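Local coordinates for cell division control protein 4 (Saccharomyces cerevisiae, PDB 3V7D), which recognises phosphorylated target proteins, such as the CDK inhibitor SIC1, as the substrate-binding F-box subunit of an SCF ubiquitin ligase, thereby directing their ubiquitination, at residues 273-278 / 314-319; 324-329 / 358-363; 292-297 / 304-309. The protein carries 1 engineered substitution. All blocks are in the same frame, centred on the assembly; numbering follows the deposited sequence.

Interaction 1. Residues 273-278 / 314-319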
loop_
_atom_site.group_PDB
_atom_site.type_symbol
_atom_site.label_atom_id
_atom_site.label_comp_id
_atom_site.label_asym_id
_atom_site.label_seq_id
_atom_site.Cartn_x
_atom_site.Cartn_y
_atom_site.Cartn_z
ATOM N N VAL B 273 -21.552 -21.775 -0.043
ATOM C CA VAL B 273 -20.972 -20.445 -0.160
ATOM C C VAL B 273 -19.516 -20.516 0.270
ATOM O O VAL B 273 -19.209 -20.620 1.460
ATOM C CB VAL B 273 -21.723 -19.409 0.690
ATOM C CG1 VAL B 273 -21.058 -18.046 0.559
ATOM C CG2 VAL B 273 -23.186 -19.339 0.262
ATOM N N ARG B 274 -18.628 -20.468 -0.716
ATOM C CA ARG B 274 -17.211 -20.735 -0.510
ATOM C C ARG B 274 -16.430 -19.503 -0.064
ATOM O O ARG B 274 -15.481 -19.609 0.709
ATOM C CB ARG B 274 -16.603 -21.288 -1.801
ATOM C CG ARG B 274 -15.143 -21.681 -1.693
ATOM C CD ARG B 274 -14.929 -22.709 -0.594
ATOM N NE ARG B 274 -13.573 -23.241 -0.630
ATOM C CZ ARG B 274 -12.529 -22.663 -0.047
ATOM N NH1 ARG B 274 -12.686 -21.535 0.630
ATOM N NH2 ARG B 274 -11.327 -23.220 -0.135
ATOM N N THR B 275 -16.827 -18.337 -0.555
ATOM C CA THR B 275 -16.070 -17.122 -0.294
ATOM C C THR B 275 -16.982 -15.910 -0.144
ATOM O O THR B 275 -18.062 -15.857 -0.730
ATOM C CB THR B 275 -15.052 -16.855 -1.416
ATOM O OG1 THR B 275 -14.432 -15.581 -1.209
ATOM C CG2 THR B 275 -15.746 -16.866 -2.773
ATOM N N VAL B 276 -16.540 -14.941 0.645
ATOM C CA VAL B 276 -17.325 -13.739 0.884
ATOM C C VAL B 276 -16.403 -12.532 1.088
ATOM O O VAL B 276 -15.352 -12.637 1.721
ATOM C CB VAL B 276 -18.265 -13.927 2.094
ATOM C CG1 VAL B 276 -17.465 -14.201 3.354
ATOM C CG2 VAL B 276 -19.159 -12.719 2.282
ATOM N N SER B 277 -16.792 -11.392 0.529
ATOM C CA SER B 277 -15.992 -10.176 0.626
ATOM C C SER B 277 -16.912 -8.966 0.612
ATOM O O SER B 277 -17.687 -8.786 -0.325
ATOM C CB SER B 277 -15.002 -10.099 -0.542
ATOM O OG SER B 277 -14.316 -8.858 -0.561
ATOM N N GLY B 278 -16.833 -8.139 1.647
ATOM C CA GLY B 278 -17.715 -6.991 1.741
ATOM C C GLY B 278 -17.075 -5.706 2.231
ATOM O O GLY B 278 -15.992 -5.714 2.813
ATOM N N TYR B 314 -14.020 -20.013 -6.076
ATOM C CA TYR B 314 -13.238 -20.313 -4.884
ATOM C C TYR B 314 -12.845 -19.063 -4.106
ATOM O O TYR B 314 -12.585 -19.126 -2.907
ATOM C CB TYR B 314 -11.999 -21.131 -5.246
ATOM C CG TYR B 314 -12.239 -22.620 -5.204
ATOM C CD1 TYR B 314 -12.746 -23.296 -6.306
ATOM C CD2 TYR B 314 -11.976 -23.351 -4.053
ATOM C CE1 TYR B 314 -12.972 -24.660 -6.265
ATOM C CE2 TYR B 314 -12.197 -24.711 -4.002
ATOM C CZ TYR B 314 -12.695 -25.363 -5.108
ATOM O OH TYR B 314 -12.918 -26.722 -5.054
ATOM N N SER B 315 -12.816 -17.925 -4.788
ATOM C CA SER B 315 -12.370 -16.693 -4.160
ATOM C C SER B 315 -12.986 -15.471 -4.819
ATOM O O SER B 315 -13.087 -15.398 -6.046
ATOM C CB SER B 315 -10.846 -16.599 -4.233
ATOM O OG SER B 315 -10.385 -15.417 -3.613
ATOM N N THR B 316 -13.391 -14.507 -4.002
ATOM C CA THR B 316 -13.834 -13.226 -4.533
ATOM C C THR B 316 -13.349 -12.042 -3.701
ATOM O O THR B 316 -13.168 -12.136 -2.482
ATOM C CB THR B 316 -15.365 -13.153 -4.682
ATOM O OG1 THR B 316 -15.710 -12.027 -5.497
ATOM C CG2 THR B 316 -16.043 -13.024 -3.319
ATOM N N ILE B 317 -13.127 -10.925 -4.378
ATOM C CA ILE B 317 -12.797 -9.682 -3.705
ATOM C C ILE B 317 -13.752 -8.594 -4.164
ATOM O O ILE B 317 -13.984 -8.426 -5.361
ATOM C CB ILE B 317 -11.355 -9.244 -4.000
ATOM C CG1 ILE B 317 -10.363 -10.203 -3.333
ATOM C CG2 ILE B 317 -11.119 -7.815 -3.519
ATOM C CD1 ILE B 317 -8.921 -9.795 -3.505
ATOM N N TYR B 318 -14.324 -7.869 -3.211
ATOM C CA TYR B 318 -15.089 -6.681 -3.543
ATOM C C TYR B 318 -14.155 -5.475 -3.560
ATOM O O TYR B 318 -13.737 -4.989 -2.513
ATOM C CB TYR B 318 -16.236 -6.471 -2.548
ATOM C CG TYR B 318 -16.978 -5.164 -2.725
ATOM C CD1 TYR B 318 -17.266 -4.669 -3.992
ATOM C CD2 TYR B 318 -17.411 -4.432 -1.623
ATOM C CE1 TYR B 318 -17.949 -3.475 -4.159
ATOM C CE2 TYR B 318 -18.101 -3.237 -1.780
ATOM C CZ TYR B 318 -18.364 -2.765 -3.051
ATOM O OH TYR B 318 -19.043 -1.580 -3.222
ATOM N N ASP B 319 -13.818 -5.013 -4.759
ATOM C CA ASP B 319 -13.036 -3.797 -4.920
ATOM C C ASP B 319 -13.974 -2.610 -4.746
ATOM O O ASP B 319 -14.576 -2.148 -5.711
ATOM C CB ASP B 319 -12.394 -3.761 -6.310
ATOM C CG ASP B 319 -11.409 -2.611 -6.479
ATOM O OD1 ASP B 319 -11.357 -1.717 -5.607
ATOM O OD2 ASP B 319 -10.690 -2.598 -7.502
#
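Residues 273-278 and 314-319 belong to the innermost strands of successive WD40 propeller blades and run nearly parallel, 8° apart, with axes 5.6 Å from each other at closest approach. That spacing is too wide for backbone pairing, and short hydroxyl side chains bridge it instead. Thr275 and Ser277, alternate residues whose CB atoms point to the neighbouring strand, each accept a backbone N-H. Ser277 OG lies 2.8 Å from Tyr318 N in an almost straight bond (169°); the hydroxyl is anti to its own backbone nitrogen (chi1 173°), which carries it across the gap. The bond to Thr275 OG1 from Thr316 N is longer, 3.2 Å, and more bent. Serine and threonine suit these places because they are small yet able to accept a bond. The methyl of Thr275 rests on Ser315, with Thr275 CG2 3.7 Å from Ser315 CA, while the side chain of Thr316 crosses that of Thr275 at about a right angle and gives its own hydroxyl to Ile326 O. Arg274 NE comes obliquely to Tyr314 CD2 at 3.8 Å; Tyr314 OH bonds to Arg312, and Arg274 and Tyr314 both pack on the bound peptide. Within its own blade each strand pairs outward: 273-278 with 282-287, with a classic bulge where Arg274 and Thr275 face Gly286, and 314-319 with 324-329, with another where Tyr314 and Ser315 face Ala328. Ser315 and Ile317 touch strand 355-360 of the following blade.

Interaction 2. Residues 324-329 / 358-363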
loop_
_atom_site.group_PDB
_atom_site.type_symbol
_atom_site.label_atom_id
_atom_site.label_comp_id
_atom_site.label_asym_id
_atom_site.label_seq_id
_atom_site.Cartn_x
_atom_site.Cartn_y
_atom_site.Cartn_z
ATOM N N ARG B 324 -15.980 -2.574 -8.132
ATOM C CA ARG B 324 -15.866 -3.733 -9.003
ATOM C C ARG B 324 -15.835 -5.016 -8.190
ATOM O O ARG B 324 -15.600 -4.998 -6.982
ATOM C CB ARG B 324 -14.586 -3.656 -9.836
ATOM C CG ARG B 324 -14.514 -2.490 -10.801
ATOM C CD ARG B 324 -13.133 -2.427 -11.438
ATOM N NE ARG B 324 -12.971 -1.258 -12.296
ATOM C CZ ARG B 324 -11.815 -0.890 -12.838
ATOM N NH1 ARG B 324 -10.716 -1.597 -12.607
ATOM N NH2 ARG B 324 -11.757 0.187 -13.608
ATOM N N CYS B 325 -16.071 -6.133 -8.866
ATOM C CA CYS B 325 -15.906 -7.434 -8.247
ATOM C C CYS B 325 -14.910 -8.271 -9.029
ATOM O O CYS B 325 -14.928 -8.295 -10.264
ATOM C CB CYS B 325 -17.234 -8.182 -8.167
ATOM S SG CYS B 325 -17.019 -9.897 -7.634
ATOM N N ILE B 326 -14.046 -8.959 -8.298
ATOM C CA ILE B 326 -13.083 -9.871 -8.893
ATOM C C ILE B 326 -13.423 -11.279 -8.432
ATOM O O ILE B 326 -13.635 -11.510 -7.240
ATOM C CB ILE B 326 -11.657 -9.519 -8.446
ATOM C CG1 ILE B 326 -11.363 -8.053 -8.757
ATOM C CG2 ILE B 326 -10.644 -10.439 -9.111
ATOM C CD1 ILE B 326 -10.407 -7.404 -7.783
ATOM N N SER B 327 -13.492 -12.215 -9.374
ATOM C CA SER B 327 -13.872 -13.589 -9.053
ATOM C C SER B 327 -12.863 -14.586 -9.605
ATOM O O SER B 327 -12.374 -14.428 -10.722
ATOM C CB SER B 327 -15.269 -13.899 -9.598
ATOM O OG SER B 327 -15.313 -13.784 -11.011
ATOM N N ALA B 328 -12.550 -15.610 -8.816
ATOM C CA ALA B 328 -11.579 -16.618 -9.234
ATOM C C ALA B 328 -12.223 -17.991 -9.195
ATOM O O ALA B 328 -12.919 -18.328 -8.238
ATOM C CB ALA B 328 -10.341 -16.575 -8.347
ATOM N N SER B 329 -11.991 -18.789 -10.230
ATOM C CA SER B 329 -12.764 -20.013 -10.394
ATOM C C SER B 329 -11.948 -21.258 -10.708
ATOM O O SER B 329 -10.798 -21.182 -11.133
ATOM C CB SER B 329 -13.837 -19.821 -11.473
ATOM O OG SER B 329 -14.441 -21.056 -11.828
ATOM N N LEU B 358 -6.880 -14.903 -4.172
ATOM C CA LEU B 358 -6.857 -13.544 -4.708
ATOM C C LEU B 358 -6.456 -12.560 -3.631
ATOM O O LEU B 358 -6.884 -12.681 -2.483
ATOM C CB LEU B 358 -8.237 -13.133 -5.224
ATOM C CG LEU B 358 -8.832 -13.839 -6.433
ATOM C CD1 LEU B 358 -10.244 -13.312 -6.689
ATOM C CD2 LEU B 358 -7.939 -13.648 -7.649
ATOM N N ARG B 359 -5.641 -11.579 -4.005
ATOM C CA ARG B 359 -5.321 -10.469 -3.116
ATOM C C ARG B 359 -5.298 -9.178 -3.918
ATOM O O ARG B 359 -4.959 -9.181 -5.101
ATOM C CB ARG B 359 -3.968 -10.678 -2.435
ATOM C CG ARG B 359 -3.927 -11.837 -1.459
ATOM C CD ARG B 359 -4.291 -11.411 -0.066
ATOM N NE ARG B 359 -4.169 -12.516 0.878
ATOM C CZ ARG B 359 -4.655 -12.487 2.113
ATOM N NH1 ARG B 359 -5.293 -11.405 2.545
ATOM N NH2 ARG B 359 -4.507 -13.535 2.912
ATOM N N LEU B 360 -5.668 -8.079 -3.274
ATOM C CA LEU B 360 -5.652 -6.778 -3.920
ATOM C C LEU B 360 -4.843 -5.799 -3.085
ATOM O O LEU B 360 -5.193 -5.517 -1.940
ATOM C CB LEU B 360 -7.078 -6.260 -4.113
ATOM C CG LEU B 360 -7.267 -4.942 -4.866
ATOM C CD1 LEU B 360 -6.688 -5.029 -6.274
ATOM C CD2 LEU B 360 -8.747 -4.559 -4.910
ATOM N N SER B 361 -3.742 -5.312 -3.647
ATOM C CA SER B 361 -3.001 -4.214 -3.041
ATOM C C SER B 361 -3.361 -2.952 -3.806
ATOM O O SER B 361 -4.125 -3.013 -4.767
ATOM C CB SER B 361 -1.494 -4.457 -3.109
ATOM O OG SER B 361 -1.009 -4.290 -4.430
ATOM N N ASP B 362 -2.815 -1.816 -3.389
ATOM C CA ASP B 362 -3.120 -0.544 -4.038
ATOM C C ASP B 362 -2.878 -0.566 -5.549
ATOM O O ASP B 362 -3.641 0.030 -6.304
ATOM C CB ASP B 362 -2.327 0.605 -3.400
ATOM C CG ASP B 362 -2.865 1.008 -2.041
ATOM O OD1 ASP B 362 -4.093 0.907 -1.832
ATOM O OD2 ASP B 362 -2.058 1.428 -1.181
ATOM N N LYS B 363 -1.832 -1.259 -5.994
ATOM C CA LYS B 363 -1.508 -1.262 -7.419
ATOM C C LYS B 363 -1.610 -2.624 -8.116
ATOM O O LYS B 363 -1.640 -2.690 -9.346
ATOM C CB LYS B 363 -0.132 -0.630 -7.665
ATOM C CG LYS B 363 1.035 -1.457 -7.199
ATOM C CD LYS B 363 2.346 -0.674 -7.296
ATOM C CE LYS B 363 2.767 -0.436 -8.742
ATOM N NZ LYS B 363 4.159 0.088 -8.850
#
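Leu358 sends its CD1 methyl between Ile326 and Ala328, two alternate residues of strand 324-329 whose CB atoms both point to the strand that carries it. Leu358 CD1 lies 3.7 Å from Ala328 CB and 3.8 Å from Ile326 CG2. Its CG and CD2 also stay close to Ala328 CB, and the alanine methyl therefore meets the fork and both its methyls. A side chain as small as alanine lets the branched end come this near. With CG anti to the carbonyl carbon (chi1 -66°) and the second torsion extended, the leucine carries CD1 out to strand 324-329. Ile326 slants across it and offers the CG2 branch, while its longer arm turns to Leu360, where Ile326 CD1 lies 4.4 Å from Leu360 CD2 in a looser contact at the border. With the strand axes 8.8 Å apart and 155° between their directions, the contact is made by apolar side chains. Ser315 and Ile317 also touch Leu358, and Ile334 and Ile336 lie against Ile326, which makes this a hydrophobic layer between two sheets. Such packing of the second strand of one blade against the innermost strand of the next is characteristic of the WD40 beta-propeller, here between WD 5 and WD 6.

Interaction 3. Residues 292-297 / 304-309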
loop_
_atom_site.group_PDB
_atom_site.type_symbol
_atom_site.label_atom_id
_atom_site.label_comp_id
_atom_site.label_asym_id
_atom_site.label_seq_id
_atom_site.Cartn_x
_atom_site.Cartn_y
_atom_site.Cartn_z
ATOM N N LEU B 292 -21.738 -15.729 -8.553
ATOM C CA LEU B 292 -21.570 -14.834 -7.423
ATOM C C LEU B 292 -22.816 -13.982 -7.265
ATOM O O LEU B 292 -23.536 -13.739 -8.232
ATOM C CB LEU B 292 -20.354 -13.930 -7.608
ATOM C CG LEU B 292 -19.012 -14.622 -7.832
ATOM C CD1 LEU B 292 -18.699 -14.687 -9.319
ATOM C CD2 LEU B 292 -17.929 -13.888 -7.079
ATOM N N ILE B 293 -23.071 -13.529 -6.043
ATOM C CA ILE B 293 -24.176 -12.616 -5.808
ATOM C C ILE B 293 -23.693 -11.372 -5.076
ATOM O O ILE B 293 -22.915 -11.461 -4.124
ATOM C CB ILE B 293 -25.327 -13.290 -5.022
ATOM C CG1 ILE B 293 -25.863 -14.498 -5.794
ATOM C CG2 ILE B 293 -26.448 -12.302 -4.782
ATOM C CD1 ILE B 293 -27.062 -15.169 -5.142
ATOM N N VAL B 294 -24.138 -10.211 -5.547
ATOM C CA VAL B 294 -23.850 -8.951 -4.880
ATOM C C VAL B 294 -25.043 -8.578 -4.014
ATOM O O VAL B 294 -26.143 -8.370 -4.521
ATOM C CB VAL B 294 -23.594 -7.824 -5.890
ATOM C CG1 VAL B 294 -23.193 -6.547 -5.167
ATOM C CG2 VAL B 294 -22.525 -8.240 -6.888
ATOM N N TRP B 295 -24.825 -8.503 -2.706
ATOM C CA TRP B 295 -25.914 -8.263 -1.767
ATOM C C TRP B 295 -25.903 -6.841 -1.215
ATOM O O TRP B 295 -24.861 -6.187 -1.168
ATOM C CB TRP B 295 -25.835 -9.242 -0.596
ATOM C CG TRP B 295 -25.759 -10.689 -0.979
ATOM C CD1 TRP B 295 -24.626 -11.431 -1.161
ATOM C CD2 TRP B 295 -26.860 -11.579 -1.197
ATOM N NE1 TRP B 295 -24.955 -12.724 -1.490
ATOM C CE2 TRP B 295 -26.321 -12.841 -1.514
ATOM C CE3 TRP B 295 -28.249 -11.429 -1.163
ATOM C CZ2 TRP B 295 -27.121 -13.945 -1.800
ATOM C CZ3 TRP B 295 -29.043 -12.527 -1.443
ATOM C CH2 TRP B 295 -28.477 -13.767 -1.760
ATOM N N ASP B 296 -27.076 -6.379 -0.793
ATOM C CA ASP B 296 -27.206 -5.131 -0.052
ATOM C C ASP B 296 -27.698 -5.488 1.345
ATOM O O ASP B 296 -28.896 -5.655 1.565
ATOM C CB ASP B 296 -28.199 -4.194 -0.747
ATOM C CG ASP B 296 -28.222 -2.796 -0.140
ATOM O OD1 ASP B 296 -28.148 -2.665 1.099
ATOM O OD2 ASP B 296 -28.320 -1.820 -0.911
ATOM N N VAL B 297 -26.770 -5.599 2.288
ATOM C CA VAL B 297 -27.095 -6.090 3.623
ATOM C C VAL B 297 -27.853 -5.072 4.469
ATOM O O VAL B 297 -28.249 -5.366 5.595
ATOM C CB VAL B 297 -25.838 -6.547 4.374
ATOM C CG1 VAL B 297 -25.161 -7.677 3.616
ATOM C CG2 VAL B 297 -24.885 -5.376 4.570
ATOM N N TYR B 304 -27.292 -8.125 -7.794
ATOM C CA TYR B 304 -26.908 -8.749 -9.051
ATOM C C TYR B 304 -26.561 -10.216 -8.862
ATOM O O TYR B 304 -26.133 -10.636 -7.789
ATOM C CB TYR B 304 -25.705 -8.037 -9.667
ATOM C CG TYR B 304 -25.889 -6.557 -9.898
ATOM C CD1 TYR B 304 -26.730 -6.088 -10.902
ATOM C CD2 TYR B 304 -25.202 -5.627 -9.129
ATOM C CE1 TYR B 304 -26.892 -4.731 -11.121
ATOM C CE2 TYR B 304 -25.357 -4.270 -9.340
ATOM C CZ TYR B 304 -26.203 -3.827 -10.336
ATOM O OH TYR B 304 -26.358 -2.477 -10.547
ATOM N N ILE B 305 -26.753 -10.990 -9.921
ATOM C CA ILE B 305 -26.230 -12.339 -9.979
ATOM C C ILE B 305 -25.198 -12.369 -11.091
ATOM O O ILE B 305 -25.506 -12.066 -12.245
ATOM C CB ILE B 305 -27.321 -13.371 -10.273
ATOM C CG1 ILE B 305 -28.422 -13.296 -9.212
ATOM C CG2 ILE B 305 -26.718 -14.764 -10.327
ATOM C CD1 ILE B 305 -29.573 -14.259 -9.449
ATOM N N LEU B 306 -23.968 -12.716 -10.734
ATOM C CA LEU B 306 -22.875 -12.723 -11.688
ATOM C C LEU B 306 -22.681 -14.126 -12.258
ATOM O O LEU B 306 -22.063 -14.991 -11.631
ATOM C CB LEU B 306 -21.596 -12.213 -11.021
ATOM C CG LEU B 306 -21.748 -10.871 -10.292
ATOM C CD1 LEU B 306 -20.412 -10.392 -9.734
ATOM C CD2 LEU B 306 -22.368 -9.810 -11.206
ATOM N N SER B 307 -23.222 -14.339 -13.453
ATOM C CA SER B 307 -23.193 -15.645 -14.097
ATOM C C SER B 307 -22.238 -15.628 -15.275
ATOM O O SER B 307 -22.074 -14.600 -15.931
ATOM C CB SER B 307 -24.593 -16.023 -14.592
ATOM O OG SER B 307 -25.561 -15.857 -13.573
ATOM N N GLY B 308 -21.619 -16.769 -15.558
ATOM C CA GLY B 308 -20.692 -16.861 -16.670
ATOM C C GLY B 308 -19.556 -17.841 -16.448
ATOM O O GLY B 308 -19.100 -18.481 -17.396
ATOM N N HIS B 309 -19.083 -17.951 -15.208
ATOM C CA HIS B 309 -18.074 -18.952 -14.882
ATOM C C HIS B 309 -18.653 -20.334 -15.169
ATOM O O HIS B 309 -19.855 -20.551 -15.020
ATOM C CB HIS B 309 -17.625 -18.843 -13.419
ATOM C CG HIS B 309 -16.602 -17.773 -13.173
ATOM N ND1 HIS B 309 -15.304 -17.860 -13.635
ATOM C CD2 HIS B 309 -16.681 -16.598 -12.503
ATOM C CE1 HIS B 309 -14.634 -16.783 -13.268
ATOM N NE2 HIS B 309 -15.447 -16.001 -12.579
#
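Leu292 O accepts the amide of Leu306, 2.7 Å from Leu306 N, with an N-H...O angle of 169°, and also a CA-H contact from Ile305. Leu292 N returns a 3.2 Å bond to Leu306 O, completing a hydrogen-bonded antiparallel pair. Further on, Val294 N donates to Tyr304 O at 3.0 Å, whereas the reverse bond, from Tyr304 N to Val294 O, is weak at 3.5 Å. Between them Ile293 and Ile305 form the non-hydrogen-bonded pair, their side chains on the other face from the leucines, Val294 and Tyr304. On the leucine face Leu306 has CG anti to its carbonyl carbon (chi1 -51°), which brings Leu306 CD1 to 4.1 Å from Val294 CG2 and also against Leu292 CB. Val294 CB meets the Tyr304 ring at its edge. Branched aliphatic residues suit this face because it packs against the next blade, where Leu292 and Leu306 touch Cys325. Farther along the chain, Leu292 CD1 comes to the edge of the His309 imidazole, 4.2 Å from His309 CD2. That ring is hydrogen-bonded at both nitrogens, to Ser327 OG and Asp331 OD2, a polar network familiar in WD repeats. The chemistry implies a backbone-bonded hairpin with a largely apolar face and a polar histidine tie.

Overall arrangement
The three contacts lie in neighbouring blades of the beta-propeller, formed by WD repeats 4 to 6. Interaction 3 is nested within the loop closed by interaction 1, and interaction 2 follows interaction 3 along the chain. Centres of interactions 1 and 2 are about 9 Å apart, those of 1 and 3 about 10 Å, and those of 2 and 3 about 15 Å. Interaction 3 pairs the outer two strands of the sheet whose innermost strand enters interaction 1; strands 313-319 and 324-329, neighbours in the next sheet, carry interactions 1 and 2. One contact thus lies within a blade, while two join adjacent blades, by hydroxyl bonds and by apolar packing, consistent with a closed propeller whose interaction 1 touches the bound peptide.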